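Probable transcriptional regulatory protein aq_1575 (PDB 1LFP) probably binds DNA and acts as a transcriptional regulator of the TACO1 family. Local coordinates at residues Phe25-Arg30 with Ala224-Asp229; Glu80-Val85 with Leu100-Asn105; Glu88-Gly93 with Gly128-Leu133; Phe134-Tyr139 with Thr175-Leu180; Val159-Val164 with His171-Val176. All blocks are in the same frame, centred on the assembly; numbering follows the deposited sequence.

Interaction 1. Residues Phe25-Arg30 with Ala224-Asp229; sequences FSKLIR and ALEELD
The guanidinium of Arg30 is approached obliquely by the carbonyl oxygen of Asp229. Arg30 NH1 stands 3.2 Å from Asp229 O, but the angle is too poor for a hydrogen bond. In plane at the edge of the same group is Ser26 O, from one turn earlier in the helix. A second flat group is the carboxylate of Glu226. Lys27 NZ meets Glu226 OE2 on its anti side at 3.0 Å, 19° out of the carboxylate plane, and forms a salt bridge. Lys27 also donates a hydrogen bond from NZ to Glu226 O at 2.7 Å, in the carbonyl plane. A third bond, from Lys27 NZ to Leu228 O at 3.3 Å, is weak. The ammonium thus sits at the C-terminal end of helix 212-226, where the helix dipole and the carbonyls would probably favour a positive charge. The Lys27 side chain is extended beyond CG, which carries the ammonium from helix 21-39 across to that end. The Glu226 chain bends at chi2 (66°) and brings its carboxylate back to the same nitrogen. Ser26 OG approaches Asp229 CG to 4.3 Å. Arg30 NH2 also has a weak, long ion pair with Asp230, and Lys27 O accepts a hydrogen bond from Gln232 NE2.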
# COMPACT_ATOMS: atom_id res chain seq x y z
N PHE A 25 -1.11 -12.91 -2.96
CA PHE A 25 -1.12 -13.12 -4.41
C PHE A 25 -2.35 -12.55 -5.08
O PHE A 25 -2.29 -12.09 -6.23
CB PHE A 25 -1.02 -14.60 -4.73
CG PHE A 25 0.31 -15.21 -4.38
CD1 PHE A 25 0.53 -16.58 -4.51
CD2 PHE A 25 1.37 -14.39 -4.00
CE1 PHE A 25 1.82 -17.12 -4.26
CE2 PHE A 25 2.64 -14.91 -3.75
CZ PHE A 25 2.86 -16.28 -3.89
N SER A 26 -3.46 -12.60 -4.37
CA SER A 26 -4.69 -12.06 -4.92
C SER A 26 -4.47 -10.58 -5.19
O SER A 26 -4.85 -10.07 -6.25
CB SER A 26 -5.84 -12.32 -3.96
OG SER A 26 -7.02 -11.69 -4.45
N LYS A 27 -3.85 -9.88 -4.24
CA LYS A 27 -3.58 -8.46 -4.38
C LYS A 27 -2.51 -8.22 -5.44
O LYS A 27 -2.58 -7.23 -6.19
CB LYS A 27 -3.20 -7.88 -3.01
CG LYS A 27 -4.41 -7.96 -2.04
CD LYS A 27 -4.22 -7.38 -0.64
CE LYS A 27 -5.59 -7.38 0.11
NZ LYS A 27 -5.50 -6.74 1.44
N LEU A 28 -1.51 -9.11 -5.55
CA LEU A 28 -0.51 -8.87 -6.58
C LEU A 28 -1.13 -9.06 -7.97
O LEU A 28 -0.77 -8.35 -8.91
CB LEU A 28 0.68 -9.79 -6.39
CG LEU A 28 1.70 -9.29 -5.34
CD1 LEU A 28 2.50 -8.15 -5.92
CD2 LEU A 28 1.01 -8.84 -4.09
N ILE A 29 -2.04 -10.01 -8.09
CA ILE A 29 -2.73 -10.28 -9.35
C ILE A 29 -3.53 -9.03 -9.74
O ILE A 29 -3.51 -8.60 -10.92
CB ILE A 29 -3.69 -11.47 -9.16
CG1 ILE A 29 -2.86 -12.76 -9.04
CG2 ILE A 29 -4.69 -11.51 -10.33
CD1 ILE A 29 -3.66 -14.01 -8.83
N ARG A 30 -4.25 -8.44 -8.77
CA ARG A 30 -5.03 -7.22 -9.03
C ARG A 30 -4.15 -6.09 -9.56
O ARG A 30 -4.51 -5.41 -10.51
CB ARG A 30 -5.69 -6.72 -7.75
CG ARG A 30 -7.18 -6.74 -7.74
CD ARG A 30 -7.67 -8.13 -7.73
NE ARG A 30 -9.01 -8.19 -7.16
CZ ARG A 30 -9.29 -8.69 -5.97
NH1 ARG A 30 -8.32 -9.19 -5.22
NH2 ARG A 30 -10.54 -8.68 -5.52
N ALA A 224 -9.15 -4.52 9.78
CA ALA A 224 -10.33 -5.09 9.15
C ALA A 224 -10.36 -4.68 7.68
O ALA A 224 -10.68 -5.49 6.80
CB ALA A 224 -11.59 -4.63 9.90
N LEU A 225 -10.01 -3.42 7.39
CA LEU A 225 -10.00 -3.00 5.99
C LEU A 225 -8.95 -3.79 5.19
O LEU A 225 -9.16 -4.14 4.02
CB LEU A 225 -9.71 -1.51 5.88
CG LEU A 225 -10.81 -0.63 6.47
CD1 LEU A 225 -10.26 0.78 6.69
CD2 LEU A 225 -12.03 -0.61 5.51
N GLU A 226 -7.83 -4.07 5.83
CA GLU A 226 -6.75 -4.81 5.18
C GLU A 226 -7.19 -6.24 4.83
O GLU A 226 -6.70 -6.84 3.87
CB GLU A 226 -5.53 -4.86 6.10
CG GLU A 226 -4.28 -5.43 5.45
CD GLU A 226 -3.77 -4.55 4.33
OE1 GLU A 226 -3.31 -3.42 4.63
OE2 GLU A 226 -3.84 -4.97 3.16
N GLU A 227 -8.14 -6.77 5.59
CA GLU A 227 -8.60 -8.13 5.35
C GLU A 227 -9.54 -8.29 4.17
O GLU A 227 -9.99 -9.40 3.88
CB GLU A 227 -9.23 -8.71 6.61
CG GLU A 227 -8.21 -8.99 7.71
CD GLU A 227 -7.11 -9.94 7.25
OE1 GLU A 227 -7.43 -11.12 6.95
OE2 GLU A 227 -5.93 -9.52 7.19
N LEU A 228 -9.83 -7.19 3.49
CA LEU A 228 -10.69 -7.24 2.33
C LEU A 228 -9.81 -7.45 1.11
O LEU A 228 -8.78 -6.76 0.92
CB LEU A 228 -11.51 -5.95 2.18
CG LEU A 228 -12.39 -5.57 3.37
CD1 LEU A 228 -13.12 -4.26 3.07
CD2 LEU A 228 -13.36 -6.69 3.67
N ASP A 229 -10.20 -8.42 0.30
CA ASP A 229 -9.50 -8.76 -0.92
C ASP A 229 -9.47 -7.55 -1.83
O ASP A 229 -8.54 -7.35 -2.58
CB ASP A 229 -10.23 -9.89 -1.66
CG ASP A 229 -9.83 -11.27 -1.17
OD1 ASP A 229 -10.57 -12.23 -1.47
OD2 ASP A 229 -8.79 -11.39 -0.48

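Interaction 2. Residues Glu80-Val85 with Leu100-Asn105; sequences EQFEEV and LATTDN
Phe82 and Asp104 are brought together by their first torsions. Phe82 CG lies beside its own backbone N (chi1 -88°), while Asp104 CG lies between N and the carbonyl carbon (chi1 71°). Asp104 CB then sits over one face of the phenyl ring, toward its rim, 4.2 Å from the ring centroid, as a CH-pi contact. Ring and carboxylate planes are only 20° apart. Beyond this pair the backbones form an antiparallel ladder. Glu83 N bonds Thr103 O at 3.0 Å, and Thr103 N bonds Glu83 O in return. Val85 and Ala101 make the next hydrogen-bonded pair, with Val85 N to Ala101 O at 2.8 Å. On their side Val85 CG1 packs on Ala101 CB at 3.6 Å and on Thr103 CG2 at 3.9 Å. Glu84 and Thr102, a non-hydrogen-bonded pair, lie side by side on the opposite face from Val85. A water bridges Gln81 OE1 and Asp104 O. The hairpin of strands 83-91 and 95-103 is flanked by strand 231-239. Helix 21-39 packs on Phe82, Glu84 and Thr102, and Arg48 pairs with Glu84. Helix 106-119 supplies Arg108 to Asp104 and Thr109 to Thr103 OG1.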
# COMPACT_ATOMS: atom_id res chain seq x y z
N GLU A 80 -14.87 -8.76 -16.71
CA GLU A 80 -13.89 -8.44 -15.66
C GLU A 80 -14.23 -7.12 -14.97
O GLU A 80 -14.90 -7.11 -13.93
CB GLU A 80 -12.49 -8.36 -16.27
CG GLU A 80 -11.44 -7.76 -15.37
CD GLU A 80 -10.09 -7.72 -16.04
OE1 GLU A 80 -9.40 -8.76 -16.04
OE2 GLU A 80 -9.73 -6.64 -16.57
N GLN A 81 -13.75 -6.02 -15.52
CA GLN A 81 -14.03 -4.70 -14.98
C GLN A 81 -13.33 -4.34 -13.68
O GLN A 81 -14.00 -3.90 -12.74
CB GLN A 81 -15.53 -4.54 -14.75
CG GLN A 81 -16.42 -4.99 -15.88
CD GLN A 81 -17.86 -5.08 -15.44
OE1 GLN A 81 -18.40 -4.14 -14.85
NE2 GLN A 81 -18.50 -6.21 -15.72
N PHE A 82 -12.02 -4.51 -13.57
CA PHE A 82 -11.34 -4.12 -12.34
C PHE A 82 -10.94 -2.64 -12.43
O PHE A 82 -10.27 -2.24 -13.39
CB PHE A 82 -10.09 -4.96 -12.09
CG PHE A 82 -10.33 -6.22 -11.34
CD1 PHE A 82 -10.78 -6.19 -10.03
CD2 PHE A 82 -10.14 -7.45 -11.95
CE1 PHE A 82 -11.05 -7.36 -9.33
CE2 PHE A 82 -10.40 -8.63 -11.27
CZ PHE A 82 -10.86 -8.59 -9.95
N GLU A 83 -11.34 -1.84 -11.44
CA GLU A 83 -10.96 -0.43 -11.42
C GLU A 83 -10.49 -0.04 -10.02
O GLU A 83 -10.85 -0.71 -9.05
CB GLU A 83 -12.12 0.49 -11.81
CG GLU A 83 -11.72 1.80 -12.52
CD GLU A 83 -10.49 2.50 -11.92
OE1 GLU A 83 -9.34 2.10 -12.23
OE2 GLU A 83 -10.68 3.45 -11.13
N GLU A 84 -9.71 1.03 -9.93
CA GLU A 84 -9.19 1.54 -8.64
C GLU A 84 -10.17 2.57 -8.09
O GLU A 84 -10.59 3.47 -8.82
CB GLU A 84 -7.83 2.20 -8.82
CG GLU A 84 -6.76 1.34 -9.45
CD GLU A 84 -5.37 1.95 -9.39
OE1 GLU A 84 -4.55 1.48 -8.58
OE2 GLU A 84 -5.08 2.90 -10.16
N VAL A 85 -10.54 2.42 -6.83
CA VAL A 85 -11.47 3.36 -6.20
C VAL A 85 -10.81 3.83 -4.91
O VAL A 85 -10.12 3.05 -4.27
CB VAL A 85 -12.84 2.69 -5.89
CG1 VAL A 85 -12.65 1.41 -5.14
CG2 VAL A 85 -13.73 3.63 -5.08
N LEU A 100 -7.34 2.49 -0.60
CA LEU A 100 -7.14 2.34 -2.03
C LEU A 100 -7.60 0.91 -2.35
O LEU A 100 -7.07 -0.06 -1.83
CB LEU A 100 -5.65 2.56 -2.34
CG LEU A 100 -5.15 4.00 -2.56
CD1 LEU A 100 -5.69 4.99 -1.51
CD2 LEU A 100 -3.63 3.96 -2.64
N ALA A 101 -8.66 0.81 -3.16
CA ALA A 101 -9.20 -0.50 -3.49
C ALA A 101 -9.18 -0.74 -5.00
O ALA A 101 -9.10 0.20 -5.79
CB ALA A 101 -10.62 -0.59 -2.94
N THR A 102 -9.18 -2.02 -5.39
CA THR A 102 -9.21 -2.40 -6.81
C THR A 102 -10.30 -3.44 -6.79
O THR A 102 -10.11 -4.53 -6.24
CB THR A 102 -7.87 -3.02 -7.29
OG1 THR A 102 -6.80 -2.06 -7.15
CG2 THR A 102 -7.98 -3.42 -8.77
N THR A 103 -11.45 -3.11 -7.38
CA THR A 103 -12.62 -3.97 -7.33
C THR A 103 -13.34 -4.07 -8.66
O THR A 103 -13.21 -3.20 -9.52
CB THR A 103 -13.61 -3.46 -6.21
OG1 THR A 103 -14.76 -4.30 -6.14
CG2 THR A 103 -14.05 -2.02 -6.48
N ASP A 104 -14.09 -5.16 -8.82
CA ASP A 104 -14.85 -5.37 -10.05
C ASP A 104 -16.33 -5.09 -9.80
O ASP A 104 -17.16 -5.31 -10.67
CB ASP A 104 -14.70 -6.82 -10.53
CG ASP A 104 -15.43 -7.82 -9.65
OD1 ASP A 104 -15.73 -8.94 -10.12
OD2 ASP A 104 -15.70 -7.50 -8.47
N ASN A 105 -16.64 -4.61 -8.60
CA ASN A 105 -18.01 -4.28 -8.23
C ASN A 105 -17.99 -3.23 -7.12
O ASN A 105 -18.11 -3.54 -5.94
CB ASN A 105 -18.72 -5.54 -7.72
CG ASN A 105 -20.22 -5.37 -7.68
OD1 ASN A 105 -20.75 -4.39 -7.15
ND2 ASN A 105 -20.92 -6.33 -8.25
O HOH W 1 -19.45 -3.39 -11.94

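Interaction 3. Residues Glu88-Gly93 with Gly128-Leu133; sequences EGYAPG and GCVSYL
Glu88 puts its carboxylate among the backbone N-H groups of residues 128-133. OE1 of Glu88 accepts two bonds. Val130 N reaches its anti lone pair at 3.0 Å, and Ser131 N comes from above the carboxylate plane at 2.9 Å. Gly128 N bonds Glu88 OE2 at 2.8 Å, also from above that plane. Three N-H groups of the loop therefore hold the carboxylate of the buried Glu88. A water adds to this by donating to Glu88 OE2 and by pairing with Ser131 OG. The chain of Glu88 is extended beyond CG (chi2 176°), which carries the carboxylate out to the loop. Its CB lies 3.8 Å from Cys129 SG. Gly89 follows with its O against Val130 CG2. Tyr90 then turns its phenol end to the loop. Its hydroxyl donates to Cys129 O at 2.9 Å, and that oxygen lies at the ring edge, near the ring plane. Val130 CG2 comes in obliquely, 3.3 Å from Tyr90 CE2. Cys129 SG makes an oblique sulfur-aromatic contact with the same ring, 5.4 Å from its centroid. Glu88 and Tyr90 also bond Gly125 and Asn123 by backbone, near the edge of the mixed sheet. The carboxylate thus ties the loop, with its 3-10 turn at residues 131-133, to strand 83-91 of that sheet, just before strand 134-143 of the other sheet.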
# COMPACT_ATOMS: atom_id res chain seq x y z
N GLU A 88 -12.73 7.26 1.44
CA GLU A 88 -12.25 8.22 2.43
C GLU A 88 -13.23 8.23 3.60
O GLU A 88 -14.44 8.23 3.39
CB GLU A 88 -12.23 9.62 1.79
CG GLU A 88 -11.23 9.75 0.68
CD GLU A 88 -11.28 11.12 -0.01
OE1 GLU A 88 -11.20 12.18 0.67
OE2 GLU A 88 -11.38 11.13 -1.25
N GLY A 89 -12.72 8.21 4.84
CA GLY A 89 -13.60 8.24 5.98
C GLY A 89 -12.82 8.50 7.25
O GLY A 89 -11.59 8.81 7.24
N TYR A 90 -13.54 8.38 8.37
CA TYR A 90 -12.93 8.66 9.66
C TYR A 90 -13.08 7.50 10.62
O TYR A 90 -14.11 6.80 10.63
CB TYR A 90 -13.60 9.90 10.27
CG TYR A 90 -13.16 11.21 9.67
CD1 TYR A 90 -12.09 11.93 10.20
CD2 TYR A 90 -13.75 11.70 8.50
CE1 TYR A 90 -11.61 13.08 9.60
CE2 TYR A 90 -13.28 12.84 7.88
CZ TYR A 90 -12.21 13.54 8.43
OH TYR A 90 -11.78 14.70 7.81
N ALA A 91 -12.03 7.27 11.39
CA ALA A 91 -12.02 6.23 12.41
C ALA A 91 -12.23 6.96 13.72
O ALA A 91 -12.19 8.19 13.77
CB ALA A 91 -10.67 5.52 12.43
N PRO A 92 -12.44 6.23 14.81
CA PRO A 92 -12.65 6.91 16.10
C PRO A 92 -11.47 7.76 16.55
O PRO A 92 -10.32 7.42 16.29
CB PRO A 92 -12.97 5.75 17.06
CG PRO A 92 -12.53 4.52 16.34
CD PRO A 92 -12.80 4.80 14.90
N GLY A 93 -11.75 8.88 17.20
CA GLY A 93 -10.66 9.74 17.64
C GLY A 93 -10.33 10.77 16.58
O GLY A 93 -9.30 11.45 16.66
N GLY A 128 -13.48 13.04 -1.10
CA GLY A 128 -12.98 14.34 -0.70
C GLY A 128 -13.03 14.74 0.76
O GLY A 128 -12.52 15.80 1.10
N CYS A 129 -13.63 13.93 1.63
CA CYS A 129 -13.73 14.29 3.04
C CYS A 129 -12.44 14.22 3.81
O CYS A 129 -12.37 14.71 4.94
CB CYS A 129 -14.79 13.46 3.77
SG CYS A 129 -14.46 11.71 4.00
N VAL A 130 -11.43 13.56 3.27
CA VAL A 130 -10.15 13.56 3.97
C VAL A 130 -8.94 13.79 3.07
O VAL A 130 -7.88 14.08 3.56
CB VAL A 130 -9.90 12.25 4.71
CG1 VAL A 130 -8.62 12.37 5.48
CG2 VAL A 130 -11.05 11.93 5.68
N SER A 131 -9.07 13.75 1.74
CA SER A 131 -7.86 13.83 0.95
C SER A 131 -6.99 15.08 1.08
O SER A 131 -5.78 15.01 0.91
CB SER A 131 -8.16 13.51 -0.55
OG SER A 131 -9.01 14.49 -1.11
N TYR A 132 -7.59 16.20 1.46
CA TYR A 132 -6.86 17.41 1.65
C TYR A 132 -5.90 17.27 2.84
O TYR A 132 -5.09 18.15 3.05
CB TYR A 132 -7.83 18.57 1.92
CG TYR A 132 -8.73 18.34 3.09
CD1 TYR A 132 -10.02 17.81 2.91
CD2 TYR A 132 -8.31 18.65 4.39
CE1 TYR A 132 -10.87 17.60 4.00
CE2 TYR A 132 -9.16 18.45 5.48
CZ TYR A 132 -10.43 17.92 5.27
OH TYR A 132 -11.25 17.70 6.36
N LEU A 133 -6.01 16.19 3.62
CA LEU A 133 -5.10 15.95 4.76
C LEU A 133 -3.91 15.05 4.42
O LEU A 133 -3.10 14.66 5.30
CB LEU A 133 -5.83 15.31 5.94
CG LEU A 133 -6.94 16.17 6.53
CD1 LEU A 133 -7.58 15.45 7.72
CD2 LEU A 133 -6.34 17.52 6.93
O HOH W 2 -10.37 12.99 -2.70

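Interaction 4. Residues Phe134-Tyr139 with Thr175-Leu180; sequences FERKGY and TVPEEL
Gly138 and Thr175 form a hydrogen-bonded pair of an antiparallel sheet. Gly138 N donates to Thr175 O at 2.9 Å, and Thr175 N donates to Gly138 O. Both donors sit above the plane of the carbonyl they meet. This pair joins strand 134-143 to the end of strand 170-175 in a four-stranded sheet. Within residues 175-180, Val176 O is gripped from opposite faces of its plane by Thr175 OG1 and Glu179 N. The Thr175 hydroxyl gets there because it lies between its backbone N and carbonyl carbon (chi1 83°). Gly138 has no side chain, and Thr175 OG1 comes within 3.4 Å of Gly138 CA. At the surface Arg136 NH2 makes a long salt bridge to Glu178 OE1 at 3.9 Å. The two side chains cross at about a right angle, with their flat groups 36° apart. The Arg136 and Pro177 side chains cross at a slant, with Arg136 NH2 3.7 Å from Pro177 CB. Pro177 CD lies near Arg136 O, at 3.5 Å. The Lys137 chain bends past Thr175 O, with Lys137 CD 3.4 Å from it. On the far side of strand 134-143, strand 196-203 pairs with Glu135, Lys137 and Tyr139. Leu180, the first residue of helix 180-188, sets its CD1 3.8 Å from Tyr139 N and 3.9 Å from Gly138 CA.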
# COMPACT_ATOMS: atom_id res chain seq x y z
N PHE A 134 -3.80 14.71 3.14
CA PHE A 134 -2.74 13.84 2.64
C PHE A 134 -2.17 14.34 1.32
O PHE A 134 -2.77 15.20 0.65
CB PHE A 134 -3.33 12.45 2.37
CG PHE A 134 -3.91 11.78 3.59
CD1 PHE A 134 -3.23 10.76 4.22
CD2 PHE A 134 -5.18 12.13 4.05
CE1 PHE A 134 -3.80 10.07 5.30
CE2 PHE A 134 -5.76 11.47 5.12
CZ PHE A 134 -5.09 10.43 5.76
N GLU A 135 -1.01 13.79 0.93
CA GLU A 135 -0.41 14.14 -0.36
C GLU A 135 -0.05 12.83 -1.08
O GLU A 135 0.34 11.87 -0.45
CB GLU A 135 0.87 14.97 -0.20
CG GLU A 135 0.89 15.83 1.07
CD GLU A 135 2.09 16.80 1.14
OE1 GLU A 135 2.24 17.61 0.21
OE2 GLU A 135 2.86 16.75 2.12
N ARG A 136 -0.22 12.79 -2.40
CA ARG A 136 0.14 11.61 -3.18
C ARG A 136 1.65 11.56 -3.29
O ARG A 136 2.29 12.55 -3.66
CB ARG A 136 -0.47 11.73 -4.59
CG ARG A 136 -1.21 10.48 -5.02
CD ARG A 136 -1.66 10.49 -6.47
NE ARG A 136 -0.55 10.80 -7.36
CZ ARG A 136 -0.49 10.46 -8.63
NH1 ARG A 136 -1.48 9.77 -9.18
NH2 ARG A 136 0.55 10.81 -9.36
N LYS A 137 2.24 10.41 -2.95
CA LYS A 137 3.70 10.27 -3.00
C LYS A 137 4.11 8.89 -3.49
O LYS A 137 3.35 7.92 -3.44
CB LYS A 137 4.34 10.40 -1.60
CG LYS A 137 4.19 11.73 -0.84
CD LYS A 137 5.20 12.74 -1.37
CE LYS A 137 4.92 14.11 -0.81
NZ LYS A 137 3.49 14.36 -1.05
N GLY A 138 5.35 8.82 -3.97
CA GLY A 138 5.91 7.52 -4.32
C GLY A 138 6.34 6.93 -2.98
O GLY A 138 6.75 7.66 -2.11
N TYR A 139 6.27 5.61 -2.86
CA TYR A 139 6.62 4.94 -1.63
C TYR A 139 7.48 3.73 -1.95
O TYR A 139 7.10 2.89 -2.76
CB TYR A 139 5.30 4.50 -0.98
CG TYR A 139 5.41 3.68 0.25
CD1 TYR A 139 5.32 2.29 0.20
CD2 TYR A 139 5.50 4.30 1.50
CE1 TYR A 139 5.31 1.53 1.37
CE2 TYR A 139 5.49 3.56 2.67
CZ TYR A 139 5.40 2.18 2.60
OH TYR A 139 5.42 1.44 3.77
N THR A 175 8.88 9.56 -2.22
CA THR A 175 9.38 10.33 -3.35
C THR A 175 8.27 11.17 -3.97
O THR A 175 7.11 11.03 -3.59
CB THR A 175 9.90 9.39 -4.48
OG1 THR A 175 8.80 8.94 -5.28
CG2 THR A 175 10.59 8.16 -3.87
N VAL A 176 8.66 12.04 -4.91
CA VAL A 176 7.71 12.87 -5.68
C VAL A 176 7.03 11.76 -6.47
O VAL A 176 7.71 10.91 -7.06
CB VAL A 176 8.50 13.83 -6.64
CG1 VAL A 176 7.60 14.35 -7.74
CG2 VAL A 176 9.09 14.96 -5.82
N PRO A 177 5.69 11.76 -6.53
CA PRO A 177 5.07 10.65 -7.27
C PRO A 177 5.56 10.39 -8.70
O PRO A 177 5.80 9.24 -9.09
CB PRO A 177 3.56 10.93 -7.14
CG PRO A 177 3.51 12.44 -7.02
CD PRO A 177 4.70 12.78 -6.15
N GLU A 178 5.75 11.45 -9.47
CA GLU A 178 6.21 11.26 -10.84
C GLU A 178 7.63 10.71 -10.93
O GLU A 178 8.05 10.28 -12.00
CB GLU A 178 6.13 12.58 -11.61
CG GLU A 178 4.71 12.97 -11.97
CD GLU A 178 3.94 13.55 -10.80
OE1 GLU A 178 2.70 13.70 -10.93
OE2 GLU A 178 4.57 13.87 -9.75
N GLU A 179 8.37 10.70 -9.82
CA GLU A 179 9.76 10.22 -9.81
C GLU A 179 9.98 8.92 -9.07
O GLU A 179 11.11 8.53 -8.74
CB GLU A 179 10.64 11.28 -9.19
CG GLU A 179 10.36 12.61 -9.84
CD GLU A 179 11.50 13.54 -9.71
OE1 GLU A 179 11.99 13.70 -8.57
OE2 GLU A 179 11.91 14.12 -10.74
N LEU A 180 8.89 8.23 -8.81
CA LEU A 180 8.97 6.98 -8.10
C LEU A 180 9.89 5.94 -8.75
O LEU A 180 10.74 5.34 -8.08
CB LEU A 180 7.54 6.43 -7.99
CG LEU A 180 7.45 4.96 -7.61
CD1 LEU A 180 7.95 4.81 -6.17
CD2 LEU A 180 6.00 4.46 -7.73

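Interaction 5. Residues Val159-Val164 with His171-Val176; sequences VGAEDV and HIIYTV
Tyr174 and Asp163 face each other from adjacent strands on one side of the sheet. Asp163 CB lies 4.1 Å from Tyr174 CB, and Asp163 O lies at the edge of the tyrosine ring, near its plane. Tyr174 CG stands beside its own backbone N (chi1 -75°), which puts the ring edge near that oxygen. On the other side Val164 and Ile173 run side by side and point the same way, with Val164 CG1 4.1 Å from Ile173 CG1. Ala161 joins them through its CB, 3.7 Å from Ile173 CG2. Glu162 turns toward the strand opposite, and its CB packs 3.3 Å from Tyr174 O. Its chain bends at chi2 and slants across Val176, with Glu162 OE2 4.0 Å from Val176 CG2. Tyr174 O takes a hydrogen bond from Glu162 N at 2.9 Å and a weak one from Asp163 N. Tyr174 N returns a nearly straight bond to Asp163 O at 2.9 Å. Lys202 pairs with Asp163 OD1 and makes a cation-pi contact with Tyr174. Helix 149-159 ends just before, in a Schellman motif with Gly160 at C-prime. Two residues, Glu162 and Asp163, thus oppose one, Tyr174: a classic beta bulge where strand 163-165 enters its hairpin with strand 170-175.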
# COMPACT_ATOMS: atom_id res chain seq x y z
N VAL A 159 20.18 9.92 -3.58
CA VAL A 159 19.33 9.81 -4.77
C VAL A 159 18.35 10.98 -4.82
O VAL A 159 17.74 11.26 -5.86
CB VAL A 159 18.53 8.47 -4.76
CG1 VAL A 159 17.57 8.44 -5.93
CG2 VAL A 159 19.50 7.29 -4.85
N GLY A 160 18.17 11.64 -3.69
CA GLY A 160 17.28 12.80 -3.67
C GLY A 160 15.84 12.61 -3.24
O GLY A 160 14.94 13.22 -3.83
N ALA A 161 15.61 11.83 -2.19
CA ALA A 161 14.26 11.56 -1.67
C ALA A 161 13.51 12.71 -1.00
O ALA A 161 14.08 13.71 -0.58
CB ALA A 161 14.31 10.38 -0.71
N GLU A 162 12.21 12.51 -0.88
CA GLU A 162 11.31 13.48 -0.28
C GLU A 162 11.30 13.34 1.25
O GLU A 162 11.23 14.35 1.97
CB GLU A 162 9.91 13.25 -0.87
CG GLU A 162 8.83 14.21 -0.43
CD GLU A 162 8.96 15.59 -1.06
OE1 GLU A 162 8.21 16.48 -0.62
OE2 GLU A 162 9.78 15.78 -1.98
N ASP A 163 11.39 12.11 1.75
CA ASP A 163 11.35 11.83 3.18
C ASP A 163 11.82 10.41 3.48
O ASP A 163 11.56 9.49 2.71
CB ASP A 163 9.92 12.00 3.68
CG ASP A 163 9.82 12.03 5.18
OD1 ASP A 163 8.69 11.97 5.69
OD2 ASP A 163 10.88 12.13 5.85
N VAL A 164 12.51 10.21 4.60
CA VAL A 164 12.95 8.86 4.94
C VAL A 164 12.69 8.52 6.40
O VAL A 164 12.86 9.35 7.29
CB VAL A 164 14.45 8.70 4.70
CG1 VAL A 164 14.74 8.88 3.22
CG2 VAL A 164 15.20 9.73 5.52
N HIS A 171 12.60 -0.08 5.96
CA HIS A 171 12.90 1.34 5.90
C HIS A 171 11.96 1.84 4.83
O HIS A 171 11.67 1.13 3.88
CB HIS A 171 14.37 1.54 5.52
CG HIS A 171 15.33 0.97 6.53
ND1 HIS A 171 15.22 1.22 7.88
CD2 HIS A 171 16.45 0.23 6.37
CE1 HIS A 171 16.23 0.65 8.51
NE2 HIS A 171 17.00 0.05 7.62
N ILE A 172 11.46 3.05 5.01
CA ILE A 172 10.53 3.63 4.07
C ILE A 172 11.09 4.88 3.44
O ILE A 172 11.57 5.78 4.13
CB ILE A 172 9.22 3.99 4.77
CG1 ILE A 172 8.52 2.71 5.22
CG2 ILE A 172 8.37 4.84 3.85
CD1 ILE A 172 7.36 2.96 6.18
N ILE A 173 10.96 4.97 2.12
CA ILE A 173 11.44 6.13 1.40
C ILE A 173 10.30 6.70 0.60
O ILE A 173 9.62 5.97 -0.12
CB ILE A 173 12.58 5.74 0.44
CG1 ILE A 173 13.81 5.35 1.27
CG2 ILE A 173 12.91 6.91 -0.52
CD1 ILE A 173 14.93 4.71 0.46
N TYR A 174 10.07 8.01 0.75
CA TYR A 174 9.01 8.65 -0.01
C TYR A 174 9.60 9.47 -1.11
O TYR A 174 10.68 10.05 -0.93
CB TYR A 174 8.19 9.59 0.86
CG TYR A 174 7.26 8.90 1.79
CD1 TYR A 174 6.00 8.52 1.36
CD2 TYR A 174 7.61 8.65 3.10
CE1 TYR A 174 5.11 7.93 2.19
CE2 TYR A 174 6.71 8.05 3.97
CZ TYR A 174 5.46 7.69 3.50
OH TYR A 174 4.53 7.14 4.34
N THR A 175 8.88 9.56 -2.22
CA THR A 175 9.38 10.33 -3.35
C THR A 175 8.27 11.17 -3.97
O THR A 175 7.11 11.03 -3.59
CB THR A 175 9.90 9.39 -4.48
OG1 THR A 175 8.80 8.94 -5.28
CG2 THR A 175 10.59 8.16 -3.87
N VAL A 176 8.66 12.04 -4.91
CA VAL A 176 7.71 12.87 -5.68
C VAL A 176 7.03 11.76 -6.47
O VAL A 176 7.71 10.91 -7.06
CB VAL A 176 8.50 13.83 -6.64
CG1 VAL A 176 7.60 14.35 -7.74
CG2 VAL A 176 9.09 14.96 -5.82

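Interaction 1 is a surface contact, while the other four are partly buried. It rests on a lysine bonded to a helix end, with no strand pairing. Interaction 2 is backbone pairing within a hairpin, and it touches interaction 1 through Arg30, which packs on Phe82 and Thr102. Interaction 3 uses the same strand 83-91 but holds a loop by a side-chain carboxylate. Interactions 4 and 5 belong to the second sheet and share Thr175 and Val176. Strand 170-175 lies between their partners, and Tyr139 packs on Ile172 and Tyr174. Interactions 1 and 5 lie on opposite sides of the chain's centre, about 25 Å apart between centres.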